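Local coordinates for protein putative oxidoreductase (Yersinia pestis, PDB 3KUX) that is a putative oxidoreductase that probably carries out NAD(P)-dependent redox chemistry through a Rossmann-fold domain joined to a C-terminal alpha/beta domain, its substrate being unestablished, at residues Y15-K20 with P257-L262; G175-L180 with L335-D340; G203-G208 with V212-A217; Y241-H244 with S249-K252. One frame throughout, in Å; residues are numbered along the deposited sequence.

Contact 1 is the one that crosses between the two family domains: it is a slight touch between the first helix of the NAD-binding Rossmann fold, where a dinucleotide would be expected to bind, and the C-terminal alpha/beta domain. Contacts 2, 3 and 4 lie inside that second domain. Contacts 2 and 3 have centres about 11 Å apart and touch directly: Ile176 N lies 3.1 Å from Val212 O, a probable hydrogen bond. Contact 4 belongs to the same mixed sheet as contact 3, centres about 24 Å apart. Its strand 248-252 runs on toward helix 258-263 of contact 1, the nearest atoms of these two contacts being about 7 Å apart.

Contact 1: residues Y15-K20 with P257-L262; sequences YGYASK and PQEDRL
Tyr17 and Glu259 alone come within 4.5 Å across this contact, and the 88 Å² buried between the segments confirms how slight the touch is. Along 15-20 the chain leaves the turn after strand 8-13, which, with Gly14 and Gly16, resembles the glycine-rich dinucleotide-binding turn of Rossmann folds. Gly16 occupies the N-cap position, and its O accepts Lys20 N at 3.0 Å in the first turn of the helix. Tyr17 follows with CG anti to its backbone nitrogen (chi1 172°), an orientation that carries the phenol outward across the gap to helix 258-263. There the hydroxyl OH donates to Glu259 OE2 at 3.3 Å, a weak bond. OE2 stands at the ring's edge, near its plane, with ring and carboxylate planes 60° apart. Glu259 reaches it on an extended chain that crosses the tyrosine at about a right angle. Its other oxygen, OE1, has a long, weak ion pair with Arg127, which may steady the carboxylate. Phe22, further along helix 17-28, touches both Tyr17 and Glu259, while Leu262 rests on Thr21; the contact therefore bridges the start of the first Rossmann helix and the short helix following strand 248-252.

Contact 2: residues G175-L180 with L335-D340; sequences GIWYDL and LGIASD
A nearly antiparallel helix pair of the C-terminal alpha/beta domain is joined here, Trp177 and Tyr178 at the weakly bonded start of helix 176-192 meeting Gly336 and Ile337 of helix 323-342. The two short axis segments approach to 11.7 Å at 153°, too far apart for backbones to touch, and the aromatic side chains span the interval. Trp177 points toward the other helix, CG anti to its backbone nitrogen (chi1 170°). The benzo side of its indole comes up to the glycine backbone, CZ2 lying 3.8 Å from Gly336 CA, where no side chain intervenes. Its pyrrole side touches Ile337, with CD1 of the indole 3.8 Å from CD1 of the isoleucine. The indole's rotation is fixed further by NE1, which is hydrogen-bonded to Ile333 O one turn earlier in helix 323-342, so the buried polar atom is satisfied. Phe215 meets the same ring edge to face, and Val200 and Leu202 of strand 197-203 also touch it, placing the indole between helix 323-342 and the sheet. Tyr178 approaches Ile337 from another direction, the two side chains crossing at about a right angle: its CZ is 4.1 Å from Ile337 CD1, and its OH lies 3.7 Å from Ile337 CG1.

Contact 3: residues G203-G208 with V212-A217; sequences GMLRPG and VDYFHA
The carboxylate of Asp213 holds two successive backbone N-H groups of the opposing segment, those of Leu205 and Arg206. Leu205 N reaches OD1 at 2.8 Å in an almost straight bond (171° at the hydrogen) on the oxygen's syn lone pair. Arg206 N reaches OD2 at 2.7 Å, also from the syn side but 27° out of the carboxylate plane. Asp213 CG is set between its own backbone nitrogen and carbonyl carbon, which turns the acid toward the loop. OD2 is also hydrogen-bonded to Ser209 OG, from the residues linking the two segments, so the group pins the turn at several points. Behind it lies a classic beta bulge: Asp213 and Tyr214 both face Gly203, where strand 197-203 ends and strand 214-221 begins, antiparallel to it. Gly203 N donates to Tyr214 O at 2.8 Å, and Asp213 N donates to Gly203 O at 2.9 Å. Arg206 does not form a salt bridge with Asp213; its NE is 4.3 Å from OD2, the oxygen lies well out of the guanidinium plane, and the guanidinium and carboxylate planes stand 80° apart. NE bonds instead to Ser209 OG, and NH1 to Arg159 O. On the tyrosine side, Leu205 brings its branch CD2 against CD1 and CG of Tyr214, while Gly203 N sits at that ring's edge, in plane.

Contact 4: residues Y241-H244 with S249-K252; sequences YIVH and SYIK
At the edge of the His244 ring, in its plane, lies Ser249 OG, hydrogen-bonded to ND1 at 2.8 Å with an angle of 163°. The imidazole is brought there by chi1 -63°, CG anti to the carbonyl carbon, while OG of Ser249 takes the matching rotation and comes up beside the ring. The Tyr250 ring receives Val243 CG2 at its edge, near the ring plane, and the ring of Tyr241 meets that of Phe151. These groups divide between the two sides of an antiparallel hairpin. Tyr241, Val243, Tyr250 and Lys252 occupy one side; Ile242, His244, Ser249 and Ile251 the other, where the two isoleucines lie side by side, pointing the same way, CG1 of Ile242 4.2 Å from CG1 of Ile251. The N-to-C directions of the two short strand segments are 177° apart, almost exactly antiparallel. Tyr241 and Lys252 form a hydrogen-bonded pair, Lys252 N to Tyr241 O at 3.0 Å, and so do Val243 and Tyr250, with Val243 N to Tyr250 O at 2.8 Å. Lys252 turns its end away to a salt bridge with Asp276. Within the mixed sheet the hairpin is flanked by strand 148-156 beside 241-245 and strand 280-285 beside 248-252, while helix 131-142 packs on the Tyr241 and Tyr250 side.

Contact 1: residues Y15-K20 with P257-L262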
loop_
_atom_site.group_PDB
_atom_site.type_symbol
_atom_site.label_atom_id
_atom_site.label_comp_id
_atom_site.label_asym_id
_atom_site.label_seq_id
_atom_site.Cartn_x
_atom_site.Cartn_y
_atom_site.Cartn_z
ATOM N N TYR A 15 8.551 -13.696 -10.100
ATOM C CA TYR A 15 7.134 -13.802 -10.431
ATOM C C TYR A 15 6.318 -14.312 -9.245
ATOM O O TYR A 15 5.556 -15.278 -9.362
ATOM C CB TYR A 15 6.913 -14.693 -11.656
ATOM C CG TYR A 15 5.664 -14.336 -12.431
ATOM C CD1 TYR A 15 5.694 -13.366 -13.424
ATOM C CD2 TYR A 15 4.451 -14.954 -12.157
ATOM C CE1 TYR A 15 4.554 -13.029 -14.129
ATOM C CE2 TYR A 15 3.304 -14.624 -12.857
ATOM C CZ TYR A 15 3.362 -13.662 -13.841
ATOM O OH TYR A 15 2.224 -13.332 -14.542
ATOM N N GLY A 16 6.488 -13.653 -8.103
ATOM C CA GLY A 16 5.732 -13.991 -6.910
ATOM C C GLY A 16 4.281 -13.574 -7.044
ATOM O O GLY A 16 3.849 -13.108 -8.100
ATOM N N TYR A 17 3.526 -13.742 -5.966
ATOM C CA TYR A 17 2.124 -13.351 -5.948
ATOM C C TYR A 17 1.946 -11.873 -6.310
ATOM O O TYR A 17 0.957 -11.491 -6.944
ATOM C CB TYR A 17 1.512 -13.632 -4.577
ATOM C CG TYR A 17 0.116 -13.086 -4.435
ATOM C CD1 TYR A 17 -0.988 -13.846 -4.806
ATOM C CD2 TYR A 17 -0.100 -11.802 -3.948
ATOM C CE1 TYR A 17 -2.273 -13.344 -4.687
ATOM C CE2 TYR A 17 -1.381 -11.290 -3.825
ATOM C CZ TYR A 17 -2.463 -12.065 -4.196
ATOM O OH TYR A 17 -3.735 -11.562 -4.072
ATOM N N ALA A 18 2.906 -11.048 -5.906
ATOM C CA ALA A 18 2.829 -9.614 -6.157
ATOM C C ALA A 18 3.095 -9.257 -7.622
ATOM O O ALA A 18 2.378 -8.443 -8.201
ATOM C CB ALA A 18 3.774 -8.859 -5.236
ATOM N N SER A 19 4.122 -9.860 -8.216
ATOM C CA SER A 19 4.461 -9.581 -9.612
ATOM C C SER A 19 3.332 -10.019 -10.532
ATOM O O SER A 19 2.933 -9.305 -11.459
ATOM C CB SER A 19 5.744 -10.308 -10.004
ATOM O OG SER A 19 6.866 -9.729 -9.370
ATOM N N LYS A 20 2.828 -11.213 -10.250
ATOM C CA LYS A 20 1.742 -11.829 -10.985
ATOM C C LYS A 20 0.455 -11.018 -10.853
ATOM O O LYS A 20 -0.236 -10.759 -11.840
ATOM C CB LYS A 20 1.546 -13.249 -10.444
ATOM C CG LYS A 20 0.150 -13.827 -10.573
ATOM C CD LYS A 20 0.114 -15.003 -11.542
ATOM C CE LYS A 20 -1.116 -15.872 -11.299
ATOM N NZ LYS A 20 -2.389 -15.090 -11.408
ATOM N N PRO A 257 -12.208 -3.477 -4.607
ATOM C CA PRO A 257 -12.463 -4.658 -5.434
ATOM C C PRO A 257 -11.380 -5.023 -6.461
ATOM O O PRO A 257 -11.519 -6.032 -7.153
ATOM C CB PRO A 257 -13.756 -4.283 -6.167
ATOM C CG PRO A 257 -13.746 -2.766 -6.233
ATOM C CD PRO A 257 -12.745 -2.249 -5.222
ATOM N N GLN A 258 -10.318 -4.229 -6.569
ATOM C CA GLN A 258 -9.321 -4.466 -7.614
ATOM C C GLN A 258 -8.520 -5.746 -7.409
ATOM O O GLN A 258 -8.306 -6.507 -8.354
ATOM C CB GLN A 258 -8.366 -3.280 -7.749
ATOM C CG GLN A 258 -9.047 -1.953 -7.971
ATOM C CD GLN A 258 -8.064 -0.802 -8.003
ATOM O OE1 GLN A 258 -7.315 -0.633 -8.969
ATOM N NE2 GLN A 258 -8.062 0.001 -6.946
ATOM N N GLU A 259 -8.068 -5.985 -6.183
ATOM C CA GLU A 259 -7.194 -7.125 -5.929
ATOM C C GLU A 259 -7.776 -8.437 -6.461
ATOM O O GLU A 259 -7.080 -9.208 -7.122
ATOM C CB GLU A 259 -6.870 -7.252 -4.443
ATOM C CG GLU A 259 -5.767 -8.264 -4.161
ATOM C CD GLU A 259 -5.272 -8.230 -2.723
ATOM O OE1 GLU A 259 -6.026 -7.779 -1.829
ATOM O OE2 GLU A 259 -4.119 -8.662 -2.492
ATOM N N ASP A 260 -9.050 -8.686 -6.173
ATOM C CA ASP A 260 -9.709 -9.906 -6.625
ATOM C C ASP A 260 -9.719 -10.019 -8.144
ATOM O O ASP A 260 -9.398 -11.069 -8.702
ATOM C CB ASP A 260 -11.138 -9.990 -6.077
ATOM C CG ASP A 260 -11.181 -10.443 -4.623
ATOM O OD1 ASP A 260 -10.494 -11.432 -4.282
ATOM O OD2 ASP A 260 -11.904 -9.816 -3.820
ATOM N N ARG A 261 -10.081 -8.929 -8.812
ATOM C CA ARG A 261 -10.189 -8.935 -10.264
ATOM C C ARG A 261 -8.830 -9.106 -10.940
ATOM O O ARG A 261 -8.738 -9.694 -12.019
ATOM C CB ARG A 261 -10.909 -7.678 -10.755
ATOM C CG ARG A 261 -12.390 -7.660 -10.388
ATOM C CD ARG A 261 -13.049 -6.343 -10.765
ATOM N NE ARG A 261 -12.944 -6.058 -12.195
ATOM C CZ ARG A 261 -13.440 -4.969 -12.772
ATOM N NH1 ARG A 261 -14.071 -4.061 -12.043
ATOM N NH2 ARG A 261 -13.303 -4.786 -14.075
ATOM N N LEU A 262 -7.776 -8.610 -10.302
ATOM C CA LEU A 262 -6.429 -8.820 -10.823
ATOM C C LEU A 262 -6.031 -10.272 -10.614
ATOM O O LEU A 262 -5.544 -10.925 -11.535
ATOM C CB LEU A 262 -5.421 -7.873 -10.166
ATOM C CG LEU A 262 -5.568 -6.397 -10.559
ATOM C CD1 LEU A 262 -4.620 -5.502 -9.764
ATOM C CD2 LEU A 262 -5.365 -6.216 -12.059
#

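Contact 2: residues G175-L180 with L335-D340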
loop_
_atom_site.group_PDB
_atom_site.type_symbol
_atom_site.label_atom_id
_atom_site.label_comp_id
_atom_site.label_asym_id
_atom_site.label_seq_id
_atom_site.Cartn_x
_atom_site.Cartn_y
_atom_site.Cartn_z
ATOM N N GLY A 175 2.737 -10.195 12.579
ATOM C CA GLY A 175 2.292 -11.186 11.610
ATOM C C GLY A 175 1.425 -10.495 10.592
ATOM O O GLY A 175 1.823 -10.324 9.447
ATOM N N ILE A 176 0.238 -10.083 11.021
ATOM C CA ILE A 176 -0.643 -9.299 10.175
ATOM C C ILE A 176 -0.431 -7.818 10.453
ATOM O O ILE A 176 -0.890 -6.963 9.701
ATOM C CB ILE A 176 -2.126 -9.672 10.388
ATOM C CG1 ILE A 176 -2.617 -9.191 11.755
ATOM C CG2 ILE A 176 -2.321 -11.170 10.257
ATOM C CD1 ILE A 176 -4.119 -9.247 11.906
ATOM N N TRP A 177 0.260 -7.521 11.547
ATOM C CA TRP A 177 0.630 -6.149 11.850
ATOM C C TRP A 177 1.672 -5.703 10.831
ATOM O O TRP A 177 1.648 -4.567 10.370
ATOM C CB TRP A 177 1.161 -6.039 13.282
ATOM C CG TRP A 177 1.798 -4.717 13.616
ATOM C CD1 TRP A 177 3.116 -4.493 13.901
ATOM C CD2 TRP A 177 1.147 -3.438 13.703
ATOM N NE1 TRP A 177 3.325 -3.159 14.154
ATOM C CE2 TRP A 177 2.133 -2.490 14.044
ATOM C CE3 TRP A 177 -0.173 -3.005 13.529
ATOM C CZ2 TRP A 177 1.841 -1.138 14.210
ATOM C CZ3 TRP A 177 -0.461 -1.663 13.696
ATOM C CH2 TRP A 177 0.541 -0.745 14.030
ATOM N N TYR A 178 2.574 -6.614 10.473
ATOM C CA TYR A 178 3.565 -6.346 9.439
ATOM C C TYR A 178 2.938 -6.376 8.051
ATOM O O TYR A 178 3.384 -5.667 7.146
ATOM C CB TYR A 178 4.716 -7.349 9.499
ATOM C CG TYR A 178 5.725 -7.061 10.581
ATOM C CD1 TYR A 178 6.143 -5.764 10.838
ATOM C CD2 TYR A 178 6.278 -8.086 11.334
ATOM C CE1 TYR A 178 7.071 -5.493 11.829
ATOM C CE2 TYR A 178 7.206 -7.826 12.327
ATOM C CZ TYR A 178 7.599 -6.529 12.570
ATOM O OH TYR A 178 8.523 -6.263 13.556
ATOM N N ASP A 179 1.903 -7.193 7.885
ATOM C CA ASP A 179 1.273 -7.358 6.579
ATOM C C ASP A 179 0.239 -6.274 6.252
ATOM O O ASP A 179 0.158 -5.815 5.118
ATOM C CB ASP A 179 0.644 -8.744 6.457
ATOM C CG ASP A 179 0.162 -9.035 5.051
ATOM O OD1 ASP A 179 0.886 -8.685 4.091
ATOM O OD2 ASP A 179 -0.937 -9.611 4.900
ATOM N N LEU A 180 -0.539 -5.859 7.243
ATOM C CA LEU A 180 -1.622 -4.915 6.996
ATOM C C LEU A 180 -1.394 -3.563 7.673
ATOM O O LEU A 180 -1.884 -2.535 7.202
ATOM C CB LEU A 180 -2.964 -5.522 7.417
ATOM C CG LEU A 180 -3.403 -6.749 6.606
ATOM C CD1 LEU A 180 -4.599 -7.447 7.234
ATOM C CD2 LEU A 180 -3.713 -6.348 5.169
ATOM N N LEU A 335 7.412 1.219 16.177
ATOM C CA LEU A 335 6.903 1.840 17.392
ATOM C C LEU A 335 5.707 1.055 17.924
ATOM O O LEU A 335 5.481 0.998 19.133
ATOM C CB LEU A 335 6.531 3.306 17.150
ATOM C CG LEU A 335 6.397 4.187 18.402
ATOM C CD1 LEU A 335 7.653 4.111 19.267
ATOM C CD2 LEU A 335 6.086 5.637 18.040
ATOM N N GLY A 336 4.947 0.446 17.017
ATOM C CA GLY A 336 3.820 -0.395 17.405
ATOM C C GLY A 336 4.301 -1.587 18.209
ATOM O O GLY A 336 3.735 -1.911 19.258
ATOM N N ILE A 337 5.355 -2.235 17.710
ATOM C CA ILE A 337 5.988 -3.359 18.395
ATOM C C ILE A 337 6.462 -2.960 19.784
ATOM O O ILE A 337 6.208 -3.666 20.755
ATOM C CB ILE A 337 7.210 -3.888 17.621
ATOM C CG1 ILE A 337 6.814 -4.316 16.205
ATOM C CG2 ILE A 337 7.869 -5.040 18.379
ATOM C CD1 ILE A 337 5.944 -5.542 16.169
ATOM N N ALA A 338 7.169 -1.839 19.871
ATOM C CA ALA A 338 7.666 -1.357 21.155
ATOM C C ALA A 338 6.497 -1.078 22.083
ATOM O O ALA A 338 6.469 -1.550 23.221
ATOM C CB ALA A 338 8.497 -0.102 20.968
ATOM N N SER A 339 5.529 -0.312 21.583
ATOM C CA SER A 339 4.347 0.049 22.362
ATOM C C SER A 339 3.663 -1.188 22.909
ATOM O O SER A 339 3.207 -1.204 24.049
ATOM C CB SER A 339 3.359 0.851 21.515
ATOM O OG SER A 339 2.037 0.731 22.021
ATOM N N ASP A 340 3.592 -2.228 22.088
ATOM C CA ASP A 340 2.958 -3.463 22.509
ATOM C C ASP A 340 3.780 -4.139 23.597
ATOM O O ASP A 340 3.230 -4.677 24.553
ATOM C CB ASP A 340 2.775 -4.414 21.331
ATOM C CG ASP A 340 2.180 -5.733 21.753
ATOM O OD1 ASP A 340 0.985 -5.758 22.113
ATOM O OD2 ASP A 340 2.912 -6.744 21.744
#

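Contact 3: residues G203-G208 with V212-A217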
loop_
_atom_site.group_PDB
_atom_site.type_symbol
_atom_site.label_atom_id
_atom_site.label_comp_id
_atom_site.label_asym_id
_atom_site.label_seq_id
_atom_site.Cartn_x
_atom_site.Cartn_y
_atom_site.Cartn_z
ATOM N N GLY A 203 -2.065 -9.297 19.137
ATOM C CA GLY A 203 -2.675 -10.487 19.710
ATOM C C GLY A 203 -2.609 -11.733 18.855
ATOM O O GLY A 203 -2.377 -11.668 17.650
HETATM N N MSE A 204 -2.806 -12.877 19.500
HETATM C CA MSE A 204 -3.004 -14.139 18.807
HETATM C C MSE A 204 -4.254 -14.798 19.365
HETATM O O MSE A 204 -4.213 -15.470 20.396
HETATM C CB MSE A 204 -1.796 -15.048 18.974
HETATM C CG MSE A 204 -0.656 -14.682 18.052
HETATM SE SE MSE A 204 0.773 -15.997 18.101
HETATM C CE MSE A 204 -0.311 -17.607 18.318
ATOM N N LEU A 205 -5.368 -14.584 18.673
ATOM C CA LEU A 205 -6.672 -15.013 19.155
ATOM C C LEU A 205 -7.110 -16.328 18.534
ATOM O O LEU A 205 -7.972 -17.019 19.081
ATOM C CB LEU A 205 -7.716 -13.934 18.879
ATOM C CG LEU A 205 -7.857 -12.837 19.933
ATOM C CD1 LEU A 205 -6.571 -12.664 20.718
ATOM C CD2 LEU A 205 -8.306 -11.530 19.283
ATOM N N ARG A 206 -6.516 -16.671 17.394
ATOM C CA ARG A 206 -6.833 -17.926 16.722
ATOM C C ARG A 206 -5.968 -19.078 17.218
ATOM O O ARG A 206 -4.744 -19.026 17.105
ATOM C CB ARG A 206 -6.669 -17.779 15.214
ATOM C CG ARG A 206 -6.918 -19.065 14.454
ATOM C CD ARG A 206 -6.685 -18.871 12.979
ATOM N NE ARG A 206 -5.395 -18.236 12.747
ATOM C CZ ARG A 206 -5.002 -17.740 11.580
ATOM N NH1 ARG A 206 -5.802 -17.806 10.526
ATOM N NH2 ARG A 206 -3.810 -17.173 11.470
ATOM N N PRO A 207 -6.601 -20.125 17.772
ATOM C CA PRO A 207 -5.861 -21.331 18.151
ATOM C C PRO A 207 -5.139 -21.889 16.934
ATOM O O PRO A 207 -5.769 -22.121 15.900
ATOM C CB PRO A 207 -6.961 -22.299 18.595
ATOM C CG PRO A 207 -8.095 -21.420 19.010
ATOM C CD PRO A 207 -8.038 -20.235 18.084
ATOM N N GLY A 208 -3.830 -22.082 17.044
ATOM C CA GLY A 208 -3.049 -22.597 15.926
ATOM C C GLY A 208 -2.278 -21.530 15.171
ATOM O O GLY A 208 -1.409 -21.847 14.358
ATOM N N VAL A 212 1.291 -13.009 14.851
ATOM C CA VAL A 212 0.234 -12.099 15.267
ATOM C C VAL A 212 -0.948 -12.237 14.310
ATOM O O VAL A 212 -0.775 -12.186 13.091
ATOM C CB VAL A 212 0.721 -10.638 15.284
ATOM C CG1 VAL A 212 -0.409 -9.704 15.691
ATOM C CG2 VAL A 212 1.906 -10.487 16.225
ATOM N N ASP A 213 -2.142 -12.433 14.864
ATOM C CA ASP A 213 -3.345 -12.602 14.057
ATOM C C ASP A 213 -4.410 -11.598 14.472
ATOM O O ASP A 213 -5.577 -11.737 14.114
ATOM C CB ASP A 213 -3.891 -14.026 14.192
ATOM C CG ASP A 213 -4.516 -14.289 15.559
ATOM O OD1 ASP A 213 -4.931 -13.317 16.224
ATOM O OD2 ASP A 213 -4.601 -15.470 15.968
ATOM N N TYR A 214 -3.997 -10.588 15.234
ATOM C CA TYR A 214 -4.901 -9.563 15.742
ATOM C C TYR A 214 -4.105 -8.317 16.102
ATOM O O TYR A 214 -3.019 -8.415 16.674
ATOM C CB TYR A 214 -5.630 -10.080 16.986
ATOM C CG TYR A 214 -6.390 -9.022 17.779
ATOM C CD1 TYR A 214 -7.749 -8.812 17.574
ATOM C CD2 TYR A 214 -5.750 -8.253 18.742
ATOM C CE1 TYR A 214 -8.443 -7.858 18.299
ATOM C CE2 TYR A 214 -6.435 -7.298 19.470
ATOM C CZ TYR A 214 -7.780 -7.102 19.246
ATOM O OH TYR A 214 -8.467 -6.146 19.974
ATOM N N PHE A 215 -4.635 -7.145 15.767
ATOM C CA PHE A 215 -4.029 -5.900 16.237
ATOM C C PHE A 215 -5.030 -4.763 16.325
ATOM O O PHE A 215 -5.911 -4.627 15.476
ATOM C CB PHE A 215 -2.807 -5.500 15.394
ATOM C CG PHE A 215 -3.141 -4.840 14.087
ATOM C CD1 PHE A 215 -3.673 -3.564 14.053
ATOM C CD2 PHE A 215 -2.882 -5.483 12.887
ATOM C CE1 PHE A 215 -3.968 -2.948 12.840
ATOM C CE2 PHE A 215 -3.175 -4.874 11.671
ATOM C CZ PHE A 215 -3.716 -3.604 11.650
ATOM N N HIS A 216 -4.880 -3.954 17.368
ATOM C CA HIS A 216 -5.771 -2.831 17.625
ATOM C C HIS A 216 -4.915 -1.620 17.980
ATOM O O HIS A 216 -4.338 -1.558 19.065
ATOM C CB HIS A 216 -6.716 -3.190 18.772
ATOM C CG HIS A 216 -7.822 -2.206 18.986
ATOM N ND1 HIS A 216 -7.831 -1.316 20.037
ATOM C CD2 HIS A 216 -8.969 -1.989 18.298
ATOM C CE1 HIS A 216 -8.931 -0.584 19.982
ATOM N NE2 HIS A 216 -9.638 -0.971 18.935
ATOM N N ALA A 217 -4.807 -0.670 17.054
ATOM C CA ALA A 217 -3.927 0.487 17.243
ATOM C C ALA A 217 -4.709 1.764 17.448
ATOM O O ALA A 217 -5.680 2.024 16.741
ATOM C CB ALA A 217 -2.995 0.644 16.060
#

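Contact 4: residues Y241-H244 with S249-K252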
loop_
_atom_site.group_PDB
_atom_site.type_symbol
_atom_site.label_atom_id
_atom_site.label_comp_id
_atom_site.label_asym_id
_atom_site.label_seq_id
_atom_site.Cartn_x
_atom_site.Cartn_y
_atom_site.Cartn_z
ATOM N N TYR A 241 -14.584 1.672 7.101
ATOM C CA TYR A 241 -14.346 2.965 7.728
ATOM C C TYR A 241 -15.534 3.401 8.574
ATOM O O TYR A 241 -16.692 3.207 8.193
ATOM C CB TYR A 241 -14.127 4.057 6.681
ATOM C CG TYR A 241 -12.868 3.962 5.850
ATOM C CD1 TYR A 241 -11.665 3.545 6.405
ATOM C CD2 TYR A 241 -12.877 4.341 4.514
ATOM C CE1 TYR A 241 -10.515 3.475 5.639
ATOM C CE2 TYR A 241 -11.734 4.281 3.741
ATOM C CZ TYR A 241 -10.558 3.848 4.307
ATOM O OH TYR A 241 -9.426 3.787 3.536
ATOM N N ILE A 242 -15.234 4.023 9.708
ATOM C CA ILE A 242 -16.221 4.731 10.512
ATOM C C ILE A 242 -15.626 6.095 10.838
ATOM O O ILE A 242 -14.581 6.181 11.483
ATOM C CB ILE A 242 -16.522 3.986 11.820
ATOM C CG1 ILE A 242 -17.261 2.678 11.528
ATOM C CG2 ILE A 242 -17.333 4.866 12.765
ATOM C CD1 ILE A 242 -17.350 1.756 12.713
ATOM N N VAL A 243 -16.273 7.162 10.384
ATOM C CA VAL A 243 -15.711 8.498 10.541
ATOM C C VAL A 243 -16.726 9.446 11.166
ATOM O O VAL A 243 -17.810 9.642 10.624
ATOM C CB VAL A 243 -15.262 9.067 9.183
ATOM C CG1 VAL A 243 -14.475 10.344 9.374
ATOM C CG2 VAL A 243 -14.436 8.043 8.427
ATOM N N HIS A 244 -16.376 10.035 12.305
ATOM C CA HIS A 244 -17.274 10.972 12.977
ATOM C C HIS A 244 -16.745 12.400 12.937
ATOM O O HIS A 244 -15.586 12.657 13.265
ATOM C CB HIS A 244 -17.526 10.560 14.432
ATOM C CG HIS A 244 -18.209 9.234 14.581
ATOM N ND1 HIS A 244 -19.361 8.907 13.897
ATOM C CD2 HIS A 244 -17.905 8.156 15.343
ATOM C CE1 HIS A 244 -19.730 7.681 14.224
ATOM N NE2 HIS A 244 -18.864 7.204 15.101
ATOM N N SER A 249 -21.322 11.935 9.956
ATOM C CA SER A 249 -20.541 10.717 9.998
ATOM C C SER A 249 -20.557 10.020 8.647
ATOM O O SER A 249 -21.428 10.274 7.807
ATOM C CB SER A 249 -21.086 9.775 11.075
ATOM O OG SER A 249 -21.147 10.415 12.345
ATOM N N TYR A 250 -19.581 9.140 8.447
ATOM C CA TYR A 250 -19.495 8.322 7.244
ATOM C C TYR A 250 -19.144 6.889 7.644
ATOM O O TYR A 250 -18.119 6.655 8.280
ATOM C CB TYR A 250 -18.433 8.895 6.310
ATOM C CG TYR A 250 -18.192 8.121 5.031
ATOM C CD1 TYR A 250 -19.160 8.063 4.033
ATOM C CD2 TYR A 250 -16.978 7.479 4.801
ATOM C CE1 TYR A 250 -18.931 7.369 2.848
ATOM C CE2 TYR A 250 -16.744 6.785 3.625
ATOM C CZ TYR A 250 -17.724 6.733 2.653
ATOM O OH TYR A 250 -17.498 6.046 1.485
ATOM N N ILE A 251 -20.011 5.940 7.307
ATOM C CA ILE A 251 -19.706 4.531 7.515
ATOM C C ILE A 251 -19.667 3.815 6.166
ATOM O O ILE A 251 -20.620 3.901 5.386
ATOM C CB ILE A 251 -20.743 3.823 8.437
ATOM C CG1 ILE A 251 -20.695 4.381 9.861
ATOM C CG2 ILE A 251 -20.477 2.333 8.498
ATOM C CD1 ILE A 251 -21.611 5.552 10.090
ATOM N N LYS A 252 -18.567 3.116 5.889
ATOM C CA LYS A 252 -18.474 2.330 4.660
ATOM C C LYS A 252 -18.121 0.864 4.897
ATOM O O LYS A 252 -17.247 0.552 5.712
ATOM C CB LYS A 252 -17.472 2.938 3.669
ATOM C CG LYS A 252 -17.162 1.984 2.514
ATOM C CD LYS A 252 -16.973 2.703 1.191
ATOM C CE LYS A 252 -17.403 1.822 0.018
ATOM N NZ LYS A 252 -16.810 0.453 0.085
#